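Local coordinates for acyl-CoA dehydrogenase domain protein Tcur3483 (Thermomonospora curvata, PDB 6WY9) that binds a flavin adenine dinucleotide cofactor and probably acts as an oxidoreductase on CH-CH groups of its donor substrates, at residues 118-123 / 130-135; 263-268 / 335-340; 167-172 / 191-196. All blocks are in the same frame, centred on the assembly; numbering follows the deposited sequence. Where two conformers were deposited one is given.

Contact 1: 118-123 / 130-135; sequences TLMKYG and KYLPGI
Leu119 and Met120 meet Tyr131 and Leu132 across a helical hairpin in the N-terminal domain, where helix 109-122 turns back through a two-residue link into helix 125-136. The local axes run close to antiparallel (154°) and come no nearer than 10.7 Å, a spacing that leaves the contact to side chains. It illustrates how a small apolar cluster can join the two arms of such a hairpin: all the cross-contact partners here are carbon atoms.

The tight part lies at Leu132, whose two branches divide the work. Its CD1 meets Met120 CG at 3.7 Å, the two side chains roughly perpendicular, while CD2 faces Leu119 CD1 at 4.2 Å, the leucines lying alongside with their ends pointing opposite ways. Leu119 CD1 also rests 4.0 Å from Tyr131 CB, so one methyl spans two successive residues of the facing helix. Its place follows from an extended side chain: CG is anti to the carbonyl carbon of Leu119 (chi1 -77°) and CD1 continues outward (chi2 171°). Only the root of Tyr131 takes part; its ring goes on to an edge-to-face meeting with Tyr186. Tyr83 touches both Met120 and Leu132, covering this part of the cluster.

The Met120 end is partly exposed though closely packed, and the solvent side proper is marked by Lys121, Lys130 and Pro133, which make no contact between the segments. Elsewhere on helix 109-122, Thr118 and Tyr122 pack on helix 250-260. The helix itself finishes with Gly123 N bonded to Leu119 O at 2.8 Å. Even exposed Lys130 contributes locally with its aliphatic part, for its CG lies over the centre of the Tyr131 ring, 3.7 Å above the plane.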
loop_
_atom_site.group_PDB
_atom_site.type_symbol
_atom_site.label_atom_id
_atom_site.label_comp_id
_atom_site.label_asym_id
_atom_site.label_seq_id
_atom_site.Cartn_x
_atom_site.Cartn_y
_atom_site.Cartn_z
ATOM N N THR A 118 29.518 4.239 22.957
ATOM C CA THR A 118 28.903 3.900 24.228
ATOM C C THR A 118 29.966 3.732 25.313
ATOM O O THR A 118 29.738 4.120 26.471
ATOM C CB THR A 118 28.036 2.643 24.075
ATOM O OG1 THR A 118 28.848 1.561 23.616
ATOM C CG2 THR A 118 26.894 2.872 23.057
ATOM N N LEU A 119 31.147 3.207 24.958
ATOM C CA LEU A 119 32.248 3.158 25.922
ATOM C C LEU A 119 32.703 4.552 26.321
ATOM O O LEU A 119 33.048 4.793 27.487
ATOM C CB LEU A 119 33.438 2.382 25.359
ATOM C CG LEU A 119 33.344 0.860 25.346
ATOM C CD1 LEU A 119 34.508 0.256 24.550
ATOM C CD2 LEU A 119 33.332 0.336 26.784
ATOM N N MET A 120 32.772 5.476 25.361
ATOM C CA MET A 120 33.223 6.819 25.716
ATOM C C MET A 120 32.304 7.436 26.764
ATOM O O MET A 120 32.730 8.288 27.549
ATOM C CB MET A 120 33.314 7.711 24.465
ATOM C CG MET A 120 34.146 7.127 23.320
ATOM S SD MET A 120 34.166 8.126 21.796
ATOM C CE MET A 120 32.458 8.659 21.692
ATOM N N LYS A 121 31.050 6.994 26.802
ATOM C CA LYS A 121 30.048 7.536 27.704
ATOM C C LYS A 121 30.014 6.804 29.046
ATOM O O LYS A 121 30.059 7.437 30.106
ATOM C CB LYS A 121 28.685 7.473 27.017
ATOM C CG LYS A 121 27.555 8.148 27.773
ATOM C CD LYS A 121 26.221 7.930 27.037
ATOM C CE LYS A 121 25.092 8.702 27.713
ATOM N NZ LYS A 121 25.420 10.138 27.753
ATOM N N TYR A 122 29.960 5.473 29.016
ATOM C CA TYR A 122 29.740 4.668 30.210
ATOM C C TYR A 122 30.965 3.879 30.655
ATOM O O TYR A 122 30.878 3.130 31.631
ATOM C CB TYR A 122 28.564 3.705 29.974
ATOM C CG TYR A 122 27.245 4.412 29.757
ATOM C CD1 TYR A 122 26.642 5.117 30.790
ATOM C CD2 TYR A 122 26.608 4.390 28.517
ATOM C CE1 TYR A 122 25.442 5.767 30.610
ATOM C CE2 TYR A 122 25.399 5.040 28.323
ATOM C CZ TYR A 122 24.823 5.724 29.381
ATOM O OH TYR A 122 23.629 6.384 29.223
ATOM N N GLY A 123 32.093 4.009 29.975
ATOM C CA GLY A 123 33.250 3.211 30.320
ATOM C C GLY A 123 34.047 3.821 31.455
ATOM O O GLY A 123 34.037 5.028 31.671
ATOM N N LYS A 130 41.955 0.431 27.565
ATOM C CA LYS A 130 42.207 -0.909 27.044
ATOM C C LYS A 130 41.655 -1.101 25.633
ATOM O O LYS A 130 42.256 -1.833 24.837
ATOM C CB LYS A 130 41.603 -1.944 28.001
ATOM C CG LYS A 130 41.569 -3.397 27.527
ATOM C CD LYS A 130 41.399 -4.340 28.751
ATOM C CE LYS A 130 40.855 -5.740 28.408
ATOM N NZ LYS A 130 41.775 -6.605 27.602
ATOM N N TYR A 131 40.518 -0.475 25.309
ATOM C CA TYR A 131 39.755 -0.802 24.105
ATOM C C TYR A 131 39.807 0.279 23.037
ATOM O O TYR A 131 39.993 -0.038 21.861
ATOM C CB TYR A 131 38.279 -1.111 24.450
ATOM C CG TYR A 131 38.133 -2.363 25.290
ATOM C CD1 TYR A 131 38.307 -3.626 24.734
ATOM C CD2 TYR A 131 37.883 -2.278 26.656
ATOM C CE1 TYR A 131 38.219 -4.767 25.511
ATOM C CE2 TYR A 131 37.791 -3.416 27.447
ATOM C CZ TYR A 131 37.958 -4.653 26.869
ATOM O OH TYR A 131 37.873 -5.765 27.662
ATOM N N LEU A 132 39.623 1.547 23.400
ATOM C CA LEU A 132 39.442 2.558 22.363
ATOM C C LEU A 132 40.651 2.680 21.448
ATOM O O LEU A 132 40.452 2.769 20.224
ATOM C CB LEU A 132 39.095 3.913 22.988
ATOM C CG LEU A 132 37.722 3.954 23.656
ATOM C CD1 LEU A 132 37.367 5.398 23.959
ATOM C CD2 LEU A 132 36.675 3.322 22.767
ATOM N N PRO A 133 41.895 2.645 21.935
ATOM C CA PRO A 133 43.023 2.804 20.999
ATOM C C PRO A 133 43.077 1.693 19.960
ATOM O O PRO A 133 43.330 1.963 18.776
ATOM C CB PRO A 133 44.256 2.806 21.923
ATOM C CG PRO A 133 43.714 3.096 23.306
ATOM C CD PRO A 133 42.358 2.437 23.325
ATOM N N GLY A 134 42.825 0.450 20.371
ATOM C CA GLY A 134 42.859 -0.659 19.438
ATOM C C GLY A 134 41.687 -0.638 18.491
ATOM O O GLY A 134 41.803 -1.070 17.339
ATOM N N ILE A 135 40.545 -0.123 18.944
ATOM C CA ILE A 135 39.457 0.124 18.005
ATOM C C ILE A 135 39.906 1.139 16.960
ATOM O O ILE A 135 39.816 0.906 15.749
ATOM C CB ILE A 135 38.198 0.604 18.746
ATOM C CG1 ILE A 135 37.614 -0.531 19.595
ATOM C CG2 ILE A 135 37.203 1.189 17.730
ATOM C CD1 ILE A 135 36.255 -0.227 20.211
#

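Contact 2: 263-268 / 335-340; sequences IGLAAL and YGTETH
His340 holds CG anti to its own carbonyl carbon (chi1 -56°), which directs the imidazole toward the backbone of the neighbouring helix at Leu265 and Leu268. The local axes are 10.2 Å apart at closest approach. The example shows how a histidine ring can reach the backbone of a helix inclined at 31° with its CE1 corner.

His340 CE1 lies 3.7 Å from Leu265 O, which sits at the edge of the ring and near its plane; this is a close approach of a ring carbon to a carbonyl oxygen, not counted as a hydrogen bond. The same CE1 is 3.9 Å from Leu268 CB, which approaches obliquely. From within its own helix, Gly336 O lies above one ring face, displaced toward the rim, and also accepts the backbone bond from His340 N.

A turn earlier, Thr337 CG2 meets Leu265 CD1 at 4.0 Å, the side chains crossing at a slant; Leu265 was modelled in two conformers, so this pairing describes one of them. With the methyl given to Leu265, Thr337 OG1 is bonded to Lys333 O and Asn387 ND2. Farther round the helix, Thr339 OG1 donates to Tyr335 O at 2.8 Å, from 41° above the carbonyl plane, alongside Thr339 N.

The contact joins helices 263-286 and 326-350 of the all-helical C-terminal domain. Helix 292-321 covers His340 through Met308, helix 90-103 reaches Leu268 through Gln101, and Asn380 of helix 369-380 touches both Leu268 and Thr337.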
loop_
_atom_site.group_PDB
_atom_site.type_symbol
_atom_site.label_atom_id
_atom_site.label_comp_id
_atom_site.label_asym_id
_atom_site.label_seq_id
_atom_site.Cartn_x
_atom_site.Cartn_y
_atom_site.Cartn_z
ATOM N N ILE A 263 22.944 5.176 12.515
ATOM C CA ILE A 263 23.874 5.821 11.586
ATOM C C ILE A 263 24.299 4.857 10.482
ATOM O O ILE A 263 24.648 5.282 9.369
ATOM C CB ILE A 263 25.108 6.366 12.323
ATOM C CG1 ILE A 263 24.753 6.882 13.724
ATOM C CG2 ILE A 263 25.766 7.419 11.469
ATOM C CD1 ILE A 263 23.664 7.935 13.756
ATOM N N GLY A 264 24.326 3.555 10.787
ATOM C CA GLY A 264 24.548 2.561 9.751
ATOM C C GLY A 264 23.381 2.459 8.783
ATOM O O GLY A 264 23.588 2.407 7.567
ATOM N N LEU A 265 22.138 2.430 9.298
ATOM C CA LEU A 265 20.999 2.315 8.396
ATOM C C LEU A 265 20.857 3.566 7.519
ATOM O O LEU A 265 20.429 3.468 6.370
ATOM C CB LEU A 265 19.723 2.002 9.206
ATOM C CG LEU A 265 19.873 0.832 10.210
ATOM C CD1 LEU A 265 18.543 0.337 10.713
ATOM C CD2 LEU A 265 20.585 -0.329 9.601
ATOM N N ALA A 266 21.262 4.727 8.018
ATOM C CA ALA A 266 21.375 5.901 7.166
ATOM C C ALA A 266 22.333 5.670 5.996
ATOM O O ALA A 266 22.011 5.985 4.840
ATOM C CB ALA A 266 21.840 7.085 7.988
ATOM N N ALA A 267 23.551 5.196 6.279
ATOM C CA ALA A 267 24.473 4.885 5.186
ATOM C C ALA A 267 23.896 3.829 4.247
ATOM O O ALA A 267 24.183 3.867 3.039
ATOM C CB ALA A 267 25.831 4.425 5.733
ATOM N N LEU A 268 23.112 2.863 4.778
ATOM C CA LEU A 268 22.476 1.856 3.920
ATOM C C LEU A 268 21.553 2.514 2.915
ATOM O O LEU A 268 21.526 2.139 1.736
ATOM C CB LEU A 268 21.663 0.852 4.730
ATOM C CG LEU A 268 22.369 0.092 5.846
ATOM C CD1 LEU A 268 21.471 -1.003 6.446
ATOM C CD2 LEU A 268 23.710 -0.477 5.371
ATOM N N TYR A 335 10.409 3.632 8.752
ATOM C CA TYR A 335 10.195 4.162 7.404
ATOM C C TYR A 335 11.382 3.829 6.489
ATOM O O TYR A 335 11.195 3.335 5.359
ATOM C CB TYR A 335 9.979 5.691 7.445
ATOM C CG TYR A 335 9.901 6.230 6.023
ATOM C CD1 TYR A 335 8.795 5.930 5.224
ATOM C CD2 TYR A 335 10.969 6.957 5.458
ATOM C CE1 TYR A 335 8.726 6.383 3.897
ATOM C CE2 TYR A 335 10.909 7.406 4.141
ATOM C CZ TYR A 335 9.798 7.104 3.357
ATOM O OH TYR A 335 9.743 7.538 2.031
ATOM N N GLY A 336 12.613 4.057 6.974
ATOM C CA GLY A 336 13.775 3.864 6.101
ATOM C C GLY A 336 13.959 2.416 5.676
ATOM O O GLY A 336 14.098 2.114 4.484
ATOM N N THR A 337 13.900 1.479 6.643
ATOM C CA THR A 337 14.066 0.059 6.289
ATOM C C THR A 337 12.924 -0.461 5.387
ATOM O O THR A 337 13.168 -1.274 4.473
ATOM C CB THR A 337 14.216 -0.810 7.563
ATOM O OG1 THR A 337 13.050 -0.677 8.397
ATOM C CG2 THR A 337 15.454 -0.372 8.354
ATOM N N GLU A 338 11.681 0.001 5.575
ATOM C CA GLU A 338 10.649 -0.431 4.632
ATOM C C GLU A 338 10.847 0.208 3.260
ATOM O O GLU A 338 10.559 -0.421 2.223
ATOM C CB GLU A 338 9.239 -0.145 5.207
ATOM C CG GLU A 338 9.038 -1.071 6.471
ATOM C CD GLU A 338 7.836 -0.705 7.301
ATOM O OE1 GLU A 338 7.107 0.249 6.937
ATOM O OE2 GLU A 338 7.671 -1.324 8.363
ATOM N N THR A 339 11.345 1.444 3.231
ATOM C CA THR A 339 11.667 2.069 1.954
ATOM C C THR A 339 12.800 1.332 1.231
ATOM O O THR A 339 12.744 1.178 0.011
ATOM C CB THR A 339 12.011 3.544 2.172
ATOM O OG1 THR A 339 10.852 4.219 2.676
ATOM C CG2 THR A 339 12.441 4.230 0.855
ATOM N N HIS A 340 13.827 0.848 1.949
ATOM C CA HIS A 340 14.860 0.074 1.245
ATOM C C HIS A 340 14.260 -1.123 0.511
ATOM O O HIS A 340 14.651 -1.421 -0.631
ATOM C CB HIS A 340 15.953 -0.431 2.191
ATOM C CG HIS A 340 16.611 0.652 2.982
ATOM N ND1 HIS A 340 17.439 0.391 4.053
ATOM C CD2 HIS A 340 16.549 2.002 2.872
ATOM C CE1 HIS A 340 17.853 1.536 4.578
ATOM N NE2 HIS A 340 17.316 2.530 3.885
#

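Contact 3: 167-172 / 191-196; sequences DEFVID and CRTDPE
The beta-rich middle domain of the acyl-CoA dehydrogenase fold places two sheets against each other, and Phe169 and Ile171 of one meet Cys191 and Thr193 of the other in the layer between them. Strand 168-176 belongs to the antiparallel sheet, strand 186-192 to the mixed one. Their separation is that of facing layers: the CA atoms of Ile171 and Cys191 are 7.9 Å apart, those of Phe169 and Thr193 9.2 Å.

Two contacts bridge the sheets, two residues apart on each segment. Ile171 offers its short branch, CG2, to Cys191 SG at 4.1 Å. That methyl stands anti to the backbone N of Ile171; the longer CG1 arm lies beside that N (chi1 -57°), and its atoms are only slightly farther from the sulfur. Farther along, Phe169 CE1 and Thr193 CG2 come within 4.1 Å, with the side chains nearly perpendicular and the methyl oblique to the ring.

Thr193 is two-sided: while its methyl serves this apolar layer, its OG1 has Asn248 OD1, Ser204 OG and Gly202 O as polar partners, just where strand 186-192 ends. Beyond it, Asp194 forms an Asx turn, with OD1 accepting Glu196 N at 3.0 Å from above the carboxylate plane (N-H...O angle 156°).

Neighbouring strands complete the interior. Ile206 of strand 203-209 touches both Phe169 and Cys191, as does Ala162 of strand 161-164, while Ile171 packs on Val208 of the former and on Tyr233 and Val238 of strand 227-239.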
loop_
_atom_site.group_PDB
_atom_site.type_symbol
_atom_site.label_atom_id
_atom_site.label_comp_id
_atom_site.label_asym_id
_atom_site.label_seq_id
_atom_site.Cartn_x
_atom_site.Cartn_y
_atom_site.Cartn_z
ATOM N N ASP A 167 36.022 -11.667 42.258
ATOM C CA ASP A 167 36.146 -10.579 41.299
ATOM C C ASP A 167 36.070 -11.074 39.855
ATOM O O ASP A 167 36.556 -10.391 38.947
ATOM C CB ASP A 167 37.439 -9.811 41.538
ATOM C CG ASP A 167 38.530 -10.697 42.016
ATOM O OD1 ASP A 167 39.711 -10.435 41.703
ATOM O OD2 ASP A 167 38.178 -11.683 42.699
ATOM N N GLU A 168 35.485 -12.253 39.637
ATOM C CA GLU A 168 35.224 -12.805 38.316
ATOM C C GLU A 168 33.727 -13.016 38.149
ATOM O O GLU A 168 33.002 -13.237 39.127
ATOM C CB GLU A 168 35.925 -14.161 38.096
ATOM C CG GLU A 168 37.433 -14.137 37.882
ATOM C CD GLU A 168 37.954 -15.505 37.460
ATOM O OE1 GLU A 168 38.892 -15.575 36.633
ATOM O OE2 GLU A 168 37.406 -16.519 37.952
ATOM N N PHE A 169 33.267 -12.964 36.905
ATOM C CA PHE A 169 31.940 -13.440 36.557
ATOM C C PHE A 169 32.075 -14.760 35.819
ATOM O O PHE A 169 33.015 -14.946 35.034
ATOM C CB PHE A 169 31.186 -12.427 35.692
ATOM C CG PHE A 169 30.407 -11.439 36.485
ATOM C CD1 PHE A 169 29.242 -11.822 37.117
ATOM C CD2 PHE A 169 30.839 -10.126 36.610
ATOM C CE1 PHE A 169 28.508 -10.919 37.853
ATOM C CE2 PHE A 169 30.107 -9.215 37.356
ATOM C CZ PHE A 169 28.939 -9.618 37.980
ATOM N N VAL A 170 31.145 -15.677 36.089
ATOM C CA VAL A 170 31.058 -16.962 35.403
ATOM C C VAL A 170 29.818 -16.902 34.521
ATOM O O VAL A 170 28.703 -16.689 35.019
ATOM C CB VAL A 170 30.994 -18.143 36.390
ATOM C CG1 VAL A 170 31.086 -19.478 35.649
ATOM C CG2 VAL A 170 32.105 -18.041 37.396
ATOM N N ILE A 171 30.013 -17.075 33.219
ATOM C CA ILE A 171 28.988 -16.794 32.216
ATOM C C ILE A 171 28.551 -18.106 31.579
ATOM O O ILE A 171 29.388 -18.880 31.094
ATOM C CB ILE A 171 29.498 -15.805 31.156
ATOM C CG1 ILE A 171 29.971 -14.489 31.787
ATOM C CG2 ILE A 171 28.434 -15.511 30.077
ATOM C CD1 ILE A 171 30.676 -13.575 30.788
ATOM N N ASP A 172 27.239 -18.354 31.589
ATOM C CA ASP A 172 26.656 -19.551 31.008
ATOM C C ASP A 172 25.446 -19.157 30.192
ATOM O O ASP A 172 24.503 -18.567 30.724
ATOM C CB ASP A 172 26.247 -20.555 32.088
ATOM C CG ASP A 172 27.435 -21.162 32.787
ATOM O OD1 ASP A 172 28.162 -21.947 32.137
ATOM O OD2 ASP A 172 27.647 -20.833 33.979
ATOM N N CYS A 191 23.952 -9.958 29.641
ATOM C CA CYS A 191 23.785 -11.083 30.559
ATOM C C CYS A 191 22.820 -10.724 31.682
ATOM O O CYS A 191 22.740 -9.569 32.115
ATOM C CB CYS A 191 25.115 -11.511 31.242
ATOM S SG CYS A 191 26.544 -11.850 30.201
ATOM N N ARG A 192 22.138 -11.749 32.192
ATOM C CA ARG A 192 21.336 -11.658 33.420
ATOM C C ARG A 192 22.243 -11.764 34.645
ATOM O O ARG A 192 22.806 -12.828 34.928
ATOM C CB ARG A 192 20.279 -12.757 33.443
ATOM C CG ARG A 192 19.445 -12.837 34.751
ATOM C CD ARG A 192 18.295 -11.842 34.737
ATOM N NE ARG A 192 17.709 -11.773 33.403
ATOM C CZ ARG A 192 16.994 -10.756 32.920
ATOM N NH1 ARG A 192 16.566 -10.797 31.666
ATOM N NH2 ARG A 192 16.724 -9.687 33.667
ATOM N N THR A 193 22.382 -10.665 35.387
ATOM C CA THR A 193 23.186 -10.663 36.608
ATOM C C THR A 193 22.350 -10.709 37.890
ATOM O O THR A 193 22.879 -11.050 38.966
ATOM C CB THR A 193 24.115 -9.426 36.615
ATOM O OG1 THR A 193 23.392 -8.252 36.208
ATOM C CG2 THR A 193 25.277 -9.612 35.626
ATOM N N ASP A 194 21.063 -10.399 37.826
ATOM C CA ASP A 194 20.227 -10.448 39.025
ATOM C C ASP A 194 18.925 -11.141 38.672
ATOM O O ASP A 194 17.990 -10.497 38.166
ATOM C CB ASP A 194 19.960 -9.069 39.606
ATOM C CG ASP A 194 19.149 -9.135 40.898
ATOM O OD1 ASP A 194 18.596 -10.212 41.216
ATOM O OD2 ASP A 194 19.079 -8.112 41.602
ATOM N N PRO A 195 18.812 -12.439 38.951
ATOM C CA PRO A 195 17.645 -13.192 38.486
ATOM C C PRO A 195 16.360 -12.831 39.210
ATOM O O PRO A 195 15.298 -13.298 38.792
ATOM C CB PRO A 195 18.039 -14.654 38.753
ATOM C CG PRO A 195 19.386 -14.599 39.514
ATOM C CD PRO A 195 19.588 -13.191 39.949
ATOM N N GLU A 196 16.412 -12.032 40.276
ATOM C CA GLU A 196 15.207 -11.687 41.013
ATOM C C GLU A 196 14.678 -10.292 40.701
ATOM O O GLU A 196 13.580 -9.956 41.145
ATOM C CB GLU A 196 15.452 -11.819 42.526
ATOM C CG GLU A 196 15.767 -13.242 42.995
ATOM C CD GLU A 196 14.534 -14.041 43.434
ATOM O OE1 GLU A 196 13.985 -14.809 42.614
ATOM O OE2 GLU A 196 14.120 -13.914 44.613
#

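Together the three contacts sample the N-terminal helical, middle beta and C-terminal helical parts of the family architecture, one in each. They do not touch: the nearest atoms of contacts 1 and 2 are about 10 Å apart, those of contacts 1 and 3 about 11 Å, and those of contacts 2 and 3 about 22 Å. The reduced flavin cofactor gives them a common reference. In contact 2 the side chain of Leu265 is about 10 Å from the bound cofactor. In contact 3 the side chain of Cys191 is about 12 Å from it. Contact 1 is placed through a FAD-binding residue: the side chain of Leu119 is about 10 Å from that of Ile144.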